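Local coordinates for N-acetyltransferase domain-containing protein (Deinococcus radiodurans, PDB 3S6F) that binds coenzyme A and probably acts as an N-acetyltransferase of the GNAT family, at residues L16-F27 against P37-D45; T55-N65 against I76-W85. All coordinates share one frame; numbering follows the deposited sequence. Where two conformers were deposited one is given.

How the contacts relate
Contact 1 comes first along the chain and joins the loop 16-27 to helix 37-46; contact 2 follows it and pairs strand 60-68 with strand 73-81 in the mixed central sheet. Their centres lie about 11 Å apart. The loop of contact 1 also meets strand 60-68: the backbone of Gln23 bonds to that of Val60, and Gln82 NE2 reaches Gly25 O at 2.8 Å, probably as a hydrogen bond. Phe27 and Phe63 pack ring edge to ring face. Contact 1 thus closes a loop and helix over the sheet, while contact 2 includes the strand whose backbone, at Leu79 and Val81, bonds to coenzyme A. Both touch the second subunit.

Contact 1 of 2, residues L16-F27 against P37-D45; sequences LEGVTPAQLGGF and PETLWRILD
Pro21 and Glu38 bring the backbones closest, CA to CA 5.0 Å, and the gap widens to 7.3 Å between Leu16 CA and Asp45 CA. The loop 16-27 runs along helix 37-45 from its last residues back to its first, opening with a type II turn over Leu16 to Val19 and passing through a short 3-10 segment at 21-23. Trp41 makes the hydrogen bond across the contact and takes Leu16, Pro21 and Leu24 around its ring. Its CG stands anti to the backbone N (chi1 -163°), which carries the indole out to the loop. There NE1 donates to Val19 O at 2.9 Å, the oxygen lying in the ring plane although the donor sits above the carbonyl plane. Leu16 CD1 rests over the centre of the six-membered ring, 3.6 Å from its centroid, a CH-pi contact that leaves the same methyl against Asp45 CB. The five-membered ring meets Pro21 CD and, at 3.7 Å from Trp41 CD1, Leu24 CD1. The other methyl of Leu24, CD2, meets Leu44 CD1 tip to tip at 3.9 Å, and the Leu24 side chain crosses that of Leu40 at about a right angle. Pro37 CB lies 3.2 Å from Pro21 O, and its CG touches Gly25 CA. Phe27 CD2 packs against Leu40 CD2. Loop and helix together cover the GNAT-family sheet: Leu16 and Val19 pack on strand 49-54, Leu24 and Phe27 on Val60 of strand 60-68. The helix sets Leu40 on Phe63 of that strand, while Thr39, Arg42 and Ile43 pack on Ile71 of the second subunit.

Contact 2 of 2, residues T55-N65 against I76-W85; sequences TPDGQVIGFVN and IPLLEVQAGW. With COA (coenzyme A), chain B.
Thr55, at the first position of the type I turn Thr55-Gly58, touches Trp85 CZ2 with CG2 at 3.6 Å. Asp57 OD1 accepts from Thr55 OG1 and, in an Asx turn, from Gln59 N, the two donors on opposite faces of the carboxylate. In the conformer given, Ile61 lays CG1 over the five-membered ring of Trp85, 3.9 Å from the centroid, a CH-pi contact reached with CG1 between the backbone N and the carbonyl carbon (chi1 59°). With the indole of Trp85 cut back to an alanine here, Ile61 and the Thr55 methyl would probably lose their cover and a gap open beside them. Ile61 O accepts from Gln82 N at 2.9 Å, and Ile61 with Gly62 forms a classic bulge facing Ala53. The antiparallel pairing continues: Gly62 faces Val81 as a non-hydrogen-bonded pair, Phe63 and Glu80 exchange both backbone bonds, and Phe63 CE2 packs on Leu78 CB. Val64 sets CB against Leu79 CD1. Asn65 N bonds to Leu78 O, while its OD1 weakly accepts from Leu78 N. Leu79 O accepts from coenzyme A N4P at 2.9 Å and Val81 N donates to O9P, so the pantetheine continues the strand's pairing, as in GNAT enzymes. Helix 90-102 covers Ile61, Val64 and Ile76; helix 37-46 covers Phe63; strand 49-54 flanks strand 60-68.

Contact 1 of 2, residues L16-F27 against P37-D45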
loop_
_atom_site.group_PDB
_atom_site.type_symbol
_atom_site.label_atom_id
_atom_site.label_comp_id
_atom_site.label_asym_id
_atom_site.label_seq_id
_atom_site.Cartn_x
_atom_site.Cartn_y
_atom_site.Cartn_z
ATOM N N LEU A 16 20.384 -0.170 0.489
ATOM C CA LEU A 16 21.005 1.134 0.492
ATOM C C LEU A 16 22.517 1.062 0.711
ATOM O O LEU A 16 23.164 2.078 0.884
ATOM C CB LEU A 16 20.341 2.042 1.530
ATOM C CG LEU A 16 18.925 2.491 1.173
ATOM C CD1 LEU A 16 18.198 2.990 2.418
ATOM C CD2 LEU A 16 18.991 3.578 0.091
ATOM N N GLU A 17 23.118 -0.139 0.716
ATOM C CA GLU A 17 24.575 -0.235 0.888
ATOM C C GLU A 17 25.254 0.467 -0.275
ATOM O O GLU A 17 24.983 0.181 -1.424
ATOM C CB GLU A 17 25.016 -1.697 1.008
ATOM C CG GLU A 17 24.470 -2.362 2.253
ATOM C CD GLU A 17 25.084 -3.729 2.505
ATOM O OE1 GLU A 17 25.277 -4.461 1.515
ATOM O OE2 GLU A 17 25.431 -4.095 3.651
ATOM N N GLY A 18 26.133 1.406 0.040
ATOM C CA GLY A 18 26.839 2.125 -1.003
ATOM C C GLY A 18 26.057 3.242 -1.655
ATOM O O GLY A 18 26.520 3.816 -2.648
ATOM N N VAL A 19 24.882 3.582 -1.122
ATOM C CA VAL A 19 24.052 4.662 -1.665
ATOM C C VAL A 19 23.965 5.787 -0.654
ATOM O O VAL A 19 23.529 5.579 0.488
ATOM C CB VAL A 19 22.631 4.160 -1.943
ATOM C CG1 VAL A 19 21.724 5.296 -2.488
ATOM C CG2 VAL A 19 22.644 2.976 -2.896
ATOM N N THR A 20 24.379 6.978 -1.070
ATOM C CA THR A 20 24.262 8.144 -0.235
ATOM C C THR A 20 23.103 9.022 -0.697
ATOM O O THR A 20 22.665 8.919 -1.833
ATOM C CB THR A 20 25.560 8.977 -0.329
ATOM O OG1 THR A 20 25.680 9.453 -1.679
ATOM C CG2 THR A 20 26.792 8.142 0.080
ATOM N N PRO A 21 22.671 9.967 0.148
ATOM C CA PRO A 21 21.684 10.952 -0.328
ATOM C C PRO A 21 22.181 11.740 -1.538
ATOM O O PRO A 21 21.400 12.071 -2.431
ATOM C CB PRO A 21 21.424 11.827 0.899
ATOM C CG PRO A 21 21.672 10.895 2.019
ATOM C CD PRO A 21 22.836 10.024 1.608
ATOM N N ALA A 22 23.487 11.985 -1.605
ATOM C CA ALA A 22 24.091 12.668 -2.759
ATOM C C ALA A 22 23.915 11.936 -4.067
ATOM O O ALA A 22 24.136 12.539 -5.108
ATOM C CB ALA A 22 25.583 12.938 -2.546
ATOM N N GLN A 23 23.597 10.649 -4.022
ATOM C CA GLN A 23 23.355 9.810 -5.180
ATOM C C GLN A 23 21.870 9.623 -5.491
ATOM O O GLN A 23 21.534 8.972 -6.462
ATOM C CB GLN A 23 24.019 8.455 -5.008
ATOM C CG GLN A 23 25.549 8.605 -5.002
ATOM C CD GLN A 23 26.293 7.378 -4.616
ATOM O OE1 GLN A 23 25.885 6.686 -3.693
ATOM N NE2 GLN A 23 27.438 7.131 -5.261
ATOM N N LEU A 24 20.994 10.247 -4.711
ATOM C CA LEU A 24 19.540 10.155 -4.832
ATOM C C LEU A 24 18.921 11.473 -5.290
ATOM O O LEU A 24 17.714 11.638 -5.206
ATOM C CB LEU A 24 18.926 9.688 -3.496
ATOM C CG LEU A 24 19.125 8.208 -3.198
ATOM C CD1 LEU A 24 18.774 7.933 -1.736
ATOM C CD2 LEU A 24 18.279 7.323 -4.082
ATOM N N GLY A 25 19.714 12.402 -5.802
ATOM C CA GLY A 25 19.182 13.590 -6.393
ATOM C C GLY A 25 18.583 13.356 -7.766
ATOM O O GLY A 25 18.890 12.368 -8.447
ATOM N N GLY A 26 17.712 14.277 -8.193
ATOM C CA GLY A 26 17.116 14.249 -9.523
ATOM C C GLY A 26 15.754 13.613 -9.684
ATOM O O GLY A 26 15.304 13.463 -10.813
ATOM N N PHE A 27 15.123 13.213 -8.579
ATOM C CA PHE A 27 13.806 12.593 -8.607
ATOM C C PHE A 27 12.733 13.616 -8.287
ATOM O O PHE A 27 12.996 14.804 -8.036
ATOM C CB PHE A 27 13.798 11.371 -7.695
ATOM C CG PHE A 27 14.640 10.272 -8.234
ATOM C CD1 PHE A 27 14.230 9.564 -9.352
ATOM C CD2 PHE A 27 15.865 9.959 -7.683
ATOM C CE1 PHE A 27 15.024 8.583 -9.903
ATOM C CE2 PHE A 27 16.637 8.942 -8.221
ATOM C CZ PHE A 27 16.209 8.270 -9.343
ATOM N N PRO A 37 16.664 14.606 -1.210
ATOM C CA PRO A 37 17.359 13.310 -1.368
ATOM C C PRO A 37 17.556 12.595 -0.042
ATOM O O PRO A 37 17.487 11.376 0.009
ATOM C CB PRO A 37 18.653 13.720 -2.035
ATOM C CG PRO A 37 18.268 14.976 -2.826
ATOM C CD PRO A 37 17.355 15.715 -1.910
ATOM N N GLU A 38 17.792 13.355 1.018
ATOM C CA GLU A 38 17.910 12.777 2.354
ATOM C C GLU A 38 16.606 12.103 2.775
ATOM O O GLU A 38 16.607 10.986 3.325
ATOM C CB GLU A 38 18.303 13.855 3.368
ATOM C CG GLU A 38 19.716 14.432 3.173
ATOM C CD GLU A 38 19.919 15.408 1.961
ATOM O OE1 GLU A 38 18.959 16.026 1.352
ATOM O OE2 GLU A 38 21.133 15.567 1.596
ATOM N N THR A 39 15.469 12.747 2.499
ATOM C CA THR A 39 14.188 12.153 2.786
ATOM C C THR A 39 13.924 10.925 1.935
ATOM O O THR A 39 13.381 9.930 2.417
ATOM C CB THR A 39 13.056 13.186 2.713
ATOM O OG1 THR A 39 13.345 14.182 3.709
ATOM C CG2 THR A 39 11.692 12.547 2.982
ATOM N N LEU A 40 14.279 10.971 0.655
ATOM C CA LEU A 40 14.156 9.800 -0.199
ATOM C C LEU A 40 14.929 8.607 0.369
ATOM O O LEU A 40 14.446 7.488 0.361
ATOM C CB LEU A 40 14.529 10.133 -1.649
ATOM C CG LEU A 40 14.443 8.957 -2.644
ATOM C CD1 LEU A 40 13.098 8.250 -2.625
ATOM C CD2 LEU A 40 14.770 9.451 -4.058
ATOM N N TRP A 41 16.137 8.865 0.864
ATOM C CA TRP A 41 16.909 7.800 1.480
ATOM C C TRP A 41 16.103 7.171 2.623
ATOM O O TRP A 41 15.992 5.949 2.744
ATOM C CB TRP A 41 18.257 8.378 1.973
ATOM C CG TRP A 41 19.325 7.372 2.277
ATOM C CD1 TRP A 41 20.385 7.075 1.480
ATOM C CD2 TRP A 41 19.438 6.530 3.423
ATOM N NE1 TRP A 41 21.146 6.110 2.039
ATOM C CE2 TRP A 41 20.612 5.752 3.242
ATOM C CE3 TRP A 41 18.691 6.349 4.586
ATOM C CZ2 TRP A 41 21.025 4.825 4.149
ATOM C CZ3 TRP A 41 19.126 5.402 5.499
ATOM C CH2 TRP A 41 20.272 4.636 5.242
ATOM N N ARG A 42 15.502 7.999 3.476
ATOM C CA ARG A 42 14.681 7.480 4.587
ATOM C C ARG A 42 13.436 6.727 4.098
ATOM O O ARG A 42 13.073 5.686 4.666
ATOM C CB ARG A 42 14.311 8.575 5.569
ATOM C CG ARG A 42 15.485 9.239 6.270
ATOM C CD ARG A 42 14.998 10.253 7.376
ATOM N NE ARG A 42 14.203 11.407 6.845
ATOM C CZ ARG A 42 12.912 11.696 7.055
ATOM N NH1 ARG A 42 12.121 10.927 7.803
ATOM N NH2 ARG A 42 12.382 12.776 6.464
ATOM N N ILE A 43 12.798 7.250 3.045
ATOM C CA ILE A 43 11.655 6.549 2.452
ATOM C C ILE A 43 12.035 5.139 2.008
ATOM O O ILE A 43 11.346 4.170 2.303
ATOM C CB ILE A 43 11.054 7.400 1.277
ATOM C CG1 ILE A 43 10.363 8.645 1.819
ATOM C CG2 ILE A 43 10.112 6.563 0.434
ATOM C CD1 ILE A 43 10.040 9.696 0.761
ATOM N N LEU A 44 13.164 5.057 1.323
ATOM C CA LEU A 44 13.634 3.755 0.886
ATOM C C LEU A 44 13.947 2.854 2.058
ATOM O O LEU A 44 13.645 1.664 2.055
ATOM C CB LEU A 44 14.824 3.921 -0.067
ATOM C CG LEU A 44 14.481 4.602 -1.410
ATOM C CD1 LEU A 44 15.779 5.091 -2.068
ATOM C CD2 LEU A 44 13.702 3.705 -2.311
ATOM N N ASP A 45 14.589 3.408 3.096
ATOM C CA ASP A 45 14.941 2.635 4.277
ATOM C C ASP A 45 13.704 2.108 4.999
ATOM O O ASP A 45 13.803 1.070 5.661
ATOM C CB ASP A 45 15.765 3.510 5.192
ATOM C CG ASP A 45 16.451 2.750 6.315
ATOM O OD1 ASP A 45 16.867 1.607 6.106
ATOM O OD2 ASP A 45 16.602 3.361 7.367
#

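Contact 2 of 2, residues T55-N65 against I76-W85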
loop_
_atom_site.group_PDB
_atom_site.type_symbol
_atom_site.label_atom_id
_atom_site.label_comp_id
_atom_site.label_asym_id
_atom_site.label_seq_id
_atom_site.Cartn_x
_atom_site.Cartn_y
_atom_site.Cartn_z
ATOM N N THR A 55 23.923 4.017 -12.373
ATOM C CA THR A 55 25.034 4.100 -13.327
ATOM C C THR A 55 26.340 3.715 -12.596
ATOM O O THR A 55 26.389 3.627 -11.377
ATOM C CB THR A 55 25.107 5.506 -13.955
ATOM O OG1 THR A 55 25.004 6.488 -12.923
ATOM C CG2 THR A 55 24.015 5.707 -14.951
ATOM N N PRO A 56 27.437 3.511 -13.370
ATOM C CA PRO A 56 28.673 3.062 -12.767
ATOM C C PRO A 56 29.246 3.990 -11.701
ATOM O O PRO A 56 29.891 3.498 -10.761
ATOM C CB PRO A 56 29.616 2.880 -13.972
ATOM C CG PRO A 56 28.727 2.612 -15.114
ATOM C CD PRO A 56 27.453 3.384 -14.835
ATOM N N ASP A 57 28.996 5.290 -11.812
ATOM C CA ASP A 57 29.446 6.239 -10.819
ATOM C C ASP A 57 28.632 6.219 -9.518
ATOM O O ASP A 57 28.970 6.931 -8.576
ATOM C CB ASP A 57 29.497 7.674 -11.368
ATOM C CG ASP A 57 28.121 8.246 -11.739
ATOM O OD1 ASP A 57 27.077 7.542 -11.559
ATOM O OD2 ASP A 57 28.081 9.432 -12.168
ATOM N N GLY A 58 27.577 5.397 -9.453
ATOM C CA GLY A 58 26.780 5.247 -8.271
ATOM C C GLY A 58 25.534 6.105 -8.226
ATOM O O GLY A 58 24.711 5.907 -7.325
ATOM N N GLN A 59 25.352 7.035 -9.176
ATOM C CA GLN A 59 24.103 7.782 -9.217
ATOM C C GLN A 59 22.939 6.839 -9.413
ATOM O O GLN A 59 22.977 5.966 -10.270
ATOM C CB GLN A 59 24.107 8.777 -10.369
ATOM C CG GLN A 59 22.790 9.554 -10.647
ATOM C CD GLN A 59 22.373 10.520 -9.555
ATOM O OE1 GLN A 59 23.226 11.286 -9.047
ATOM N NE2 GLN A 59 21.044 10.532 -9.195
ATOM N N VAL A 60 21.866 7.062 -8.658
ATOM C CA VAL A 60 20.621 6.344 -8.841
ATOM C C VAL A 60 19.817 7.057 -9.936
ATOM O O VAL A 60 19.497 8.240 -9.797
ATOM C CB VAL A 60 19.811 6.250 -7.534
ATOM C CG1 VAL A 60 18.470 5.517 -7.782
ATOM C CG2 VAL A 60 20.647 5.520 -6.444
ATOM N N ILE A 61 19.489 6.383 -11.028
ATOM C CA ILE A 61 18.735 7.031 -12.085
ATOM C C ILE A 61 17.318 6.476 -12.238
ATOM O O ILE A 61 16.528 7.017 -12.995
ATOM C CB ILE A 61 19.501 7.128 -13.434
ATOM C CG1 ILE A 61 19.879 5.741 -13.945
ATOM C CG2 ILE A 61 20.752 8.030 -13.310
ATOM C CD1 ILE A 61 18.727 4.855 -14.442
ATOM N N GLY A 62 16.972 5.442 -11.454
ATOM C CA GLY A 62 15.588 4.974 -11.394
ATOM C C GLY A 62 15.376 4.277 -10.101
ATOM O O GLY A 62 16.314 3.660 -9.564
ATOM N N PHE A 63 14.139 4.301 -9.591
ATOM C CA PHE A 63 13.825 3.549 -8.375
ATOM C C PHE A 63 12.374 3.200 -8.376
ATOM O O PHE A 63 11.535 3.807 -9.054
ATOM C CB PHE A 63 14.201 4.304 -7.080
ATOM C CG PHE A 63 13.230 5.392 -6.692
ATOM C CD1 PHE A 63 13.282 6.634 -7.257
ATOM C CD2 PHE A 63 12.230 5.108 -5.784
ATOM C CE1 PHE A 63 12.356 7.595 -6.919
ATOM C CE2 PHE A 63 11.332 6.085 -5.416
ATOM C CZ PHE A 63 11.374 7.307 -6.007
ATOM N N VAL A 64 12.041 2.221 -7.537
ATOM C CA VAL A 64 10.661 1.845 -7.211
ATOM C C VAL A 64 10.670 1.375 -5.766
ATOM O O VAL A 64 11.620 0.705 -5.327
ATOM C CB VAL A 64 10.144 0.756 -8.160
ATOM C CG1 VAL A 64 10.994 -0.518 -8.117
ATOM C CG2 VAL A 64 8.684 0.446 -7.940
ATOM N N ASN A 65 9.619 1.690 -5.018
ATOM C CA ASN A 65 9.483 1.181 -3.662
ATOM C C ASN A 65 8.172 0.438 -3.492
ATOM O O ASN A 65 7.261 0.540 -4.315
ATOM C CB ASN A 65 9.631 2.283 -2.593
ATOM C CG ASN A 65 8.467 3.281 -2.574
ATOM O OD1 ASN A 65 7.863 3.552 -3.605
ATOM N ND2 ASN A 65 8.235 3.878 -1.399
ATOM N N ILE A 76 2.597 -0.175 -4.288
ATOM C CA ILE A 76 3.772 0.450 -4.912
ATOM C C ILE A 76 3.575 1.961 -4.954
ATOM O O ILE A 76 2.896 2.451 -5.847
ATOM C CB ILE A 76 4.044 -0.131 -6.305
ATOM C CG1 ILE A 76 4.323 -1.688 -6.146
ATOM C CG2 ILE A 76 5.225 0.587 -6.977
ATOM C CD1 ILE A 76 4.409 -2.497 -7.417
ATOM N N PRO A 77 4.101 2.706 -3.967
ATOM C CA PRO A 77 3.834 4.139 -3.954
ATOM C C PRO A 77 4.482 4.947 -5.059
ATOM O O PRO A 77 3.877 5.895 -5.560
ATOM C CB PRO A 77 4.353 4.576 -2.560
ATOM C CG PRO A 77 4.302 3.328 -1.724
ATOM C CD PRO A 77 4.691 2.242 -2.695
ATOM N N LEU A 78 5.741 4.640 -5.353
ATOM C CA LEU A 78 6.591 5.460 -6.222
ATOM C C LEU A 78 7.327 4.618 -7.231
ATOM O O LEU A 78 7.913 3.588 -6.884
ATOM C CB LEU A 78 7.616 6.242 -5.395
ATOM C CG LEU A 78 7.110 7.175 -4.301
ATOM C CD1 LEU A 78 8.289 7.626 -3.426
ATOM C CD2 LEU A 78 6.327 8.368 -4.879
ATOM N N LEU A 79 7.361 5.093 -8.468
ATOM C CA LEU A 79 8.169 4.552 -9.556
ATOM C C LEU A 79 8.652 5.743 -10.365
ATOM O O LEU A 79 7.826 6.522 -10.846
ATOM C CB LEU A 79 7.344 3.610 -10.437
ATOM C CG LEU A 79 7.996 3.149 -11.748
ATOM C CD1 LEU A 79 9.164 2.200 -11.484
ATOM C CD2 LEU A 79 6.950 2.537 -12.677
ATOM N N GLU A 80 9.956 5.863 -10.579
ATOM C CA GLU A 80 10.433 6.964 -11.387
ATOM C C GLU A 80 11.768 6.619 -11.999
ATOM O O GLU A 80 12.662 6.059 -11.379
ATOM C CB GLU A 80 10.583 8.254 -10.574
ATOM C CG GLU A 80 10.839 9.488 -11.425
ATOM C CD GLU A 80 10.798 10.790 -10.626
ATOM O OE1 GLU A 80 10.713 10.724 -9.376
ATOM O OE2 GLU A 80 10.876 11.875 -11.255
ATOM N N VAL A 81 11.883 6.985 -13.278
ATOM C CA VAL A 81 13.125 6.936 -14.040
ATOM C C VAL A 81 13.427 8.359 -14.459
ATOM O O VAL A 81 12.552 9.079 -14.932
ATOM C CB VAL A 81 13.009 5.994 -15.268
ATOM C CG1 VAL A 81 14.211 6.097 -16.189
ATOM C CG2 VAL A 81 12.766 4.543 -14.801
ATOM N N GLN A 82 14.667 8.784 -14.271
ATOM C CA GLN A 82 15.042 10.157 -14.639
ATOM C C GLN A 82 14.872 10.345 -16.139
ATOM O O GLN A 82 15.124 9.437 -16.921
ATOM C CB GLN A 82 16.457 10.474 -14.177
ATOM C CG GLN A 82 16.490 10.460 -12.649
ATOM C CD GLN A 82 17.716 11.010 -12.024
ATOM O OE1 GLN A 82 18.600 11.466 -12.721
ATOM N NE2 GLN A 82 17.780 11.002 -10.677
ATOM N N ALA A 83 14.443 11.529 -16.598
ATOM C CA ALA A 83 13.948 11.669 -17.987
ATOM C C ALA A 83 14.907 11.205 -19.105
ATOM O O ALA A 83 14.451 10.625 -20.075
ATOM C CB ALA A 83 13.455 13.144 -18.266
ATOM N N GLY A 84 16.214 11.428 -18.964
ATOM C CA GLY A 84 17.200 11.065 -19.990
ATOM C C GLY A 84 17.397 9.577 -20.168
ATOM O O GLY A 84 18.068 9.138 -21.083
ATOM N N TRP A 85 16.792 8.815 -19.259
ATOM C CA TRP A 85 16.929 7.362 -19.168
ATOM C C TRP A 85 15.643 6.625 -19.469
ATOM O O TRP A 85 15.637 5.394 -19.417
ATOM C CB TRP A 85 17.433 6.954 -17.773
ATOM C CG TRP A 85 18.896 7.200 -17.610
ATOM C CD1 TRP A 85 19.501 8.231 -16.986
ATOM C CD2 TRP A 85 19.942 6.371 -18.122
ATOM N NE1 TRP A 85 20.871 8.097 -17.045
ATOM C CE2 TRP A 85 21.161 6.969 -17.768
ATOM C CE3 TRP A 85 19.962 5.205 -18.886
ATOM C CZ2 TRP A 85 22.396 6.406 -18.119
ATOM C CZ3 TRP A 85 21.183 4.648 -19.222
ATOM C CH2 TRP A 85 22.365 5.259 -18.839
HETATM N N1A COA B . 2.096 9.223 -21.031
HETATM C C2A COA B . 1.961 8.281 -22.028
HETATM N N3A COA B . 2.728 7.139 -22.063
HETATM C C4A COA B . 3.656 6.963 -21.089
HETATM C C5A COA B . 3.833 7.913 -20.089
HETATM C C6A COA B . 3.024 9.047 -20.042
HETATM N N6A COA B . 3.134 9.964 -19.073
HETATM N N7A COA B . 4.827 7.463 -19.277
HETATM C C8A COA B . 5.264 6.281 -19.764
HETATM N N9A COA B . 4.554 5.958 -20.885
HETATM C C1B COA B . 4.677 4.744 -21.689
HETATM C C2B COA B . 5.097 5.038 -23.123
HETATM O O2B COA B . 4.475 4.065 -23.902
HETATM C C3B COA B . 6.599 4.799 -23.157
HETATM O O3B COA B . 7.108 4.477 -24.439
HETATM P P3B COA B . 7.792 5.624 -25.363
HETATM O O7A COA B . 6.735 6.677 -25.579
HETATM O O8A COA B . 8.971 6.185 -24.610
HETATM O O9A COA B . 8.192 4.910 -26.632
HETATM C C4B COA B . 6.685 3.650 -22.165
HETATM O O4B COA B . 5.695 3.918 -21.181
HETATM C C5B COA B . 8.050 3.520 -21.515
HETATM O O5B COA B . 8.142 2.250 -20.894
HETATM P P1A COA B . 9.568 1.835 -20.260
HETATM O O1A COA B . 9.394 0.432 -19.798
HETATM O O2A COA B . 10.717 2.145 -21.174
HETATM O O3A COA B . 9.576 2.760 -18.959
HETATM P P2A COA B . 10.420 4.096 -18.675
HETATM O O4A COA B . 10.256 5.047 -19.799
HETATM O O5A COA B . 11.799 3.690 -18.289
HETATM O O6A COA B . 9.667 4.575 -17.360
HETATM C CBP COA B . 7.884 5.713 -16.248
HETATM C CCP COA B . 8.248 4.729 -17.347
HETATM C CDP COA B . 8.406 5.182 -14.899
HETATM C CEP COA B . 6.345 5.833 -16.176
HETATM C CAP COA B . 8.534 7.054 -16.632
HETATM O OAP COA B . 7.865 7.643 -17.733
HETATM C C9P COA B . 8.494 8.022 -15.473
HETATM O O9P COA B . 9.449 8.010 -14.551
HETATM N N8P COA B . 7.533 8.934 -15.400
HETATM C C7P COA B . 7.452 9.889 -14.301
HETATM C C6P COA B . 6.935 9.287 -12.986
HETATM C C5P COA B . 5.714 8.449 -13.234
HETATM O O5P COA B . 4.798 8.895 -13.930
HETATM N N4P COA B . 5.708 7.242 -12.648
HETATM C C3P COA B . 4.532 6.410 -12.570
HETATM C C2P COA B . 4.009 6.469 -11.136
HETATM S S1P COA B . 3.279 8.085 -10.702
#